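PDB 3ABF: 4-oxalocrotonate tautomerase from Thermus thermophilus, which belongs to the tautomerase superfamily of small beta-alpha-beta proteins, whose short chains associate into oligomers, here a hexamer. Local coordinates for residues 6-9 / 10-14. Numbering follows the deposited sequence.
Sequences VTLL and EGRPP
Leu8 and Arg12 meet through aliphatic carbon where the chain leaves strand 2-9 and turns through 10-14. The CD1 branch of Leu8 approaches CG of Arg12 to 4.0 Å; the two side chains run at a slant to each other, and one methyl meets one methylene. A chi1 of 70° sets CG of Leu8 between its backbone N and carbonyl carbon, and an extended chi2 carries CD1 on toward the arginine. Arg12 bends at chi2 (-71°), which swings CD off the extended course and folds the outer chain back beside CA instead of anti to it; NH1 then bonds to the carbonyl O of Leu32 in a second subunit.

A water spans the backbone of the same turn. It donates to O of Leu9 at 2.7 Å and accepts from N of Arg12 at 3.0 Å, joining the strand end to the loop three residues on. CG of Arg12 also lies 4.3 Å from O of Leu9. Gly11 permits the turn: its positive phi (124°) would press a side chain against the preceding carbonyl. At Glu10 the bond from CA to CB points away from the strand end, although CB still touches Leu9; the chain runs extended beyond CG, and OE1 forms a salt bridge with Arg47 of a third subunit.

Strand 2-9 pairs in parallel with strand 39-46, and backbone bonds from Leu8 and Glu10 to Val46 continue that pairing into the turn. Leu9 packs on Val46 and Trp51, while Pro13 takes the N-cap position of helix 14-31, making this turn the first connection of the family's beta-alpha-beta unit.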
ATOM      1  N   VAL A   6      -7.693   3.955  -5.842  1.00 16.65           N
ATOM      2  CA  VAL A   6      -8.204   3.167  -6.953  1.00 15.19           C
ATOM      3  C   VAL A   6      -7.040   2.643  -7.773  1.00 19.47           C
ATOM      4  O   VAL A   6      -6.249   3.422  -8.297  1.00 21.49           O
ATOM      5  CB  VAL A   6      -9.084   4.021  -7.896  1.00 19.58           C
ATOM      6  CG1 VAL A   6      -9.707   3.135  -8.983  1.00 15.00           C
ATOM      7  CG2 VAL A   6     -10.156   4.763  -7.085  1.00 26.40           C
ATOM      8  N   THR A   7      -6.924   1.327  -7.881  1.00 16.36           N
ATOM      9  CA  THR A   7      -5.854   0.758  -8.683  1.00 19.48           C
ATOM     10  C   THR A   7      -6.484   0.357 -10.007  1.00 15.71           C
ATOM     11  O   THR A   7      -7.440  -0.413 -10.037  1.00 21.59           O
ATOM     12  CB  THR A   7      -5.221  -0.453  -7.987  1.00 15.49           C
ATOM     13  OG1 THR A   7      -4.681  -0.037  -6.727  1.00 19.86           O
ATOM     14  CG2 THR A   7      -4.096  -1.031  -8.829  1.00 24.68           C
ATOM     15  N   LEU A   8      -5.969   0.922 -11.099  1.00 15.40           N
ATOM     16  CA  LEU A   8      -6.483   0.634 -12.435  1.00 20.28           C
ATOM     17  C   LEU A   8      -5.396   0.864 -13.474  1.00 21.16           C
ATOM     18  O   LEU A   8      -4.392   1.507 -13.190  1.00 17.96           O
ATOM     19  CB  LEU A   8      -7.679   1.538 -12.756  1.00 20.29           C
ATOM     20  CG  LEU A   8      -7.408   3.034 -12.973  1.00 21.83           C
ATOM     21  CD1 LEU A   8      -8.708   3.717 -13.347  1.00 25.11           C
ATOM     22  CD2 LEU A   8      -6.818   3.679 -11.720  1.00 31.09           C
ATOM     23  N   LEU A   9      -5.601   0.343 -14.680  1.00 24.80           N
ATOM     24  CA  LEU A   9      -4.619   0.509 -15.740  1.00 21.67           C
ATOM     25  C   LEU A   9      -4.590   1.954 -16.184  1.00 25.03           C
ATOM     26  O   LEU A   9      -5.634   2.612 -16.249  1.00 21.10           O
ATOM     27  CB  LEU A   9      -4.953  -0.392 -16.931  1.00 25.41           C
ATOM     28  CG  LEU A   9      -4.716  -1.897 -16.755  1.00 24.66           C
ATOM     29  CD1 LEU A   9      -5.275  -2.637 -17.962  1.00 27.59           C
ATOM     30  CD2 LEU A   9      -3.220  -2.181 -16.602  1.00 22.85           C
ATOM     31  N   GLU A  10      -3.388   2.435 -16.501  1.00 19.71           N
ATOM     32  CA  GLU A  10      -3.188   3.800 -16.948  1.00 20.41           C
ATOM     33  C   GLU A  10      -3.860   4.007 -18.307  1.00 24.00           C
ATOM     34  O   GLU A  10      -4.012   3.059 -19.073  1.00 26.90           O
ATOM     35  CB  GLU A  10      -1.684   4.087 -17.055  1.00 25.71           C
ATOM     36  CG  GLU A  10      -1.340   5.549 -17.283  1.00 27.55           C
ATOM     37  CD  GLU A  10       0.130   5.865 -17.003  1.00 30.44           C
ATOM     38  OE1 GLU A  10       0.512   7.042 -17.143  1.00 25.74           O
ATOM     39  OE2 GLU A  10       0.902   4.948 -16.640  1.00 30.21           O
ATOM     40  N   GLY A  11      -4.271   5.235 -18.603  1.00 26.37           N
ATOM     41  CA  GLY A  11      -4.872   5.476 -19.903  1.00 32.28           C
ATOM     42  C   GLY A  11      -6.258   6.086 -19.967  1.00 40.42           C
ATOM     43  O   GLY A  11      -6.643   6.630 -21.005  1.00 43.31           O
ATOM     44  N   ARG A  12      -7.019   6.012 -18.883  1.00 29.63           N
ATOM     45  CA  ARG A  12      -8.364   6.577 -18.908  1.00 40.29           C
ATOM     46  C   ARG A  12      -8.299   8.066 -19.240  1.00 34.30           C
ATOM     47  O   ARG A  12      -7.394   8.775 -18.790  1.00 33.57           O
ATOM     48  CB  ARG A  12      -9.051   6.371 -17.559  1.00 39.89           C
ATOM     49  CG  ARG A  12      -9.199   4.914 -17.157  1.00 38.44           C
ATOM     50  CD  ARG A  12     -10.232   4.195 -17.991  1.00 48.04           C
ATOM     51  NE  ARG A  12     -10.410   2.814 -17.550  1.00 57.78           N
ATOM     52  CZ  ARG A  12     -11.496   2.082 -17.792  1.00 64.17           C
ATOM     53  NH1 ARG A  12     -11.572   0.831 -17.354  1.00 60.69           N
ATOM     54  NH2 ARG A  12     -12.515   2.606 -18.466  1.00 50.07           N
ATOM     55  N   PRO A  13      -9.256   8.561 -20.040  1.00 40.88           N
ATOM     56  CA  PRO A  13      -9.268   9.981 -20.407  1.00 42.92           C
ATOM     57  C   PRO A  13      -9.586  10.881 -19.217  1.00 40.53           C
ATOM     58  O   PRO A  13     -10.244  10.460 -18.268  1.00 41.95           O
ATOM     59  CB  PRO A  13     -10.342  10.043 -21.484  1.00 45.33           C
ATOM     60  CG  PRO A  13     -11.313   8.995 -21.033  1.00 42.78           C
ATOM     61  CD  PRO A  13     -10.393   7.853 -20.654  1.00 40.32           C
ATOM     62  N   PRO A  14      -9.118  12.138 -19.260  1.00 44.02           N
ATOM     63  CA  PRO A  14      -9.341  13.121 -18.194  1.00 45.06           C
ATOM     64  C   PRO A  14     -10.783  13.181 -17.690  1.00 46.05           C
ATOM     65  O   PRO A  14     -11.027  13.108 -16.490  1.00 44.57           O
ATOM     66  CB  PRO A  14      -8.910  14.431 -18.843  1.00 44.53           C
ATOM     67  CG  PRO A  14      -7.794  13.990 -19.749  1.00 53.40           C
ATOM     68  CD  PRO A  14      -8.366  12.738 -20.377  1.00 48.05           C
TER
HETATM   69  O   HOH W   1      -6.279   5.205 -16.065  1.00 26.10           O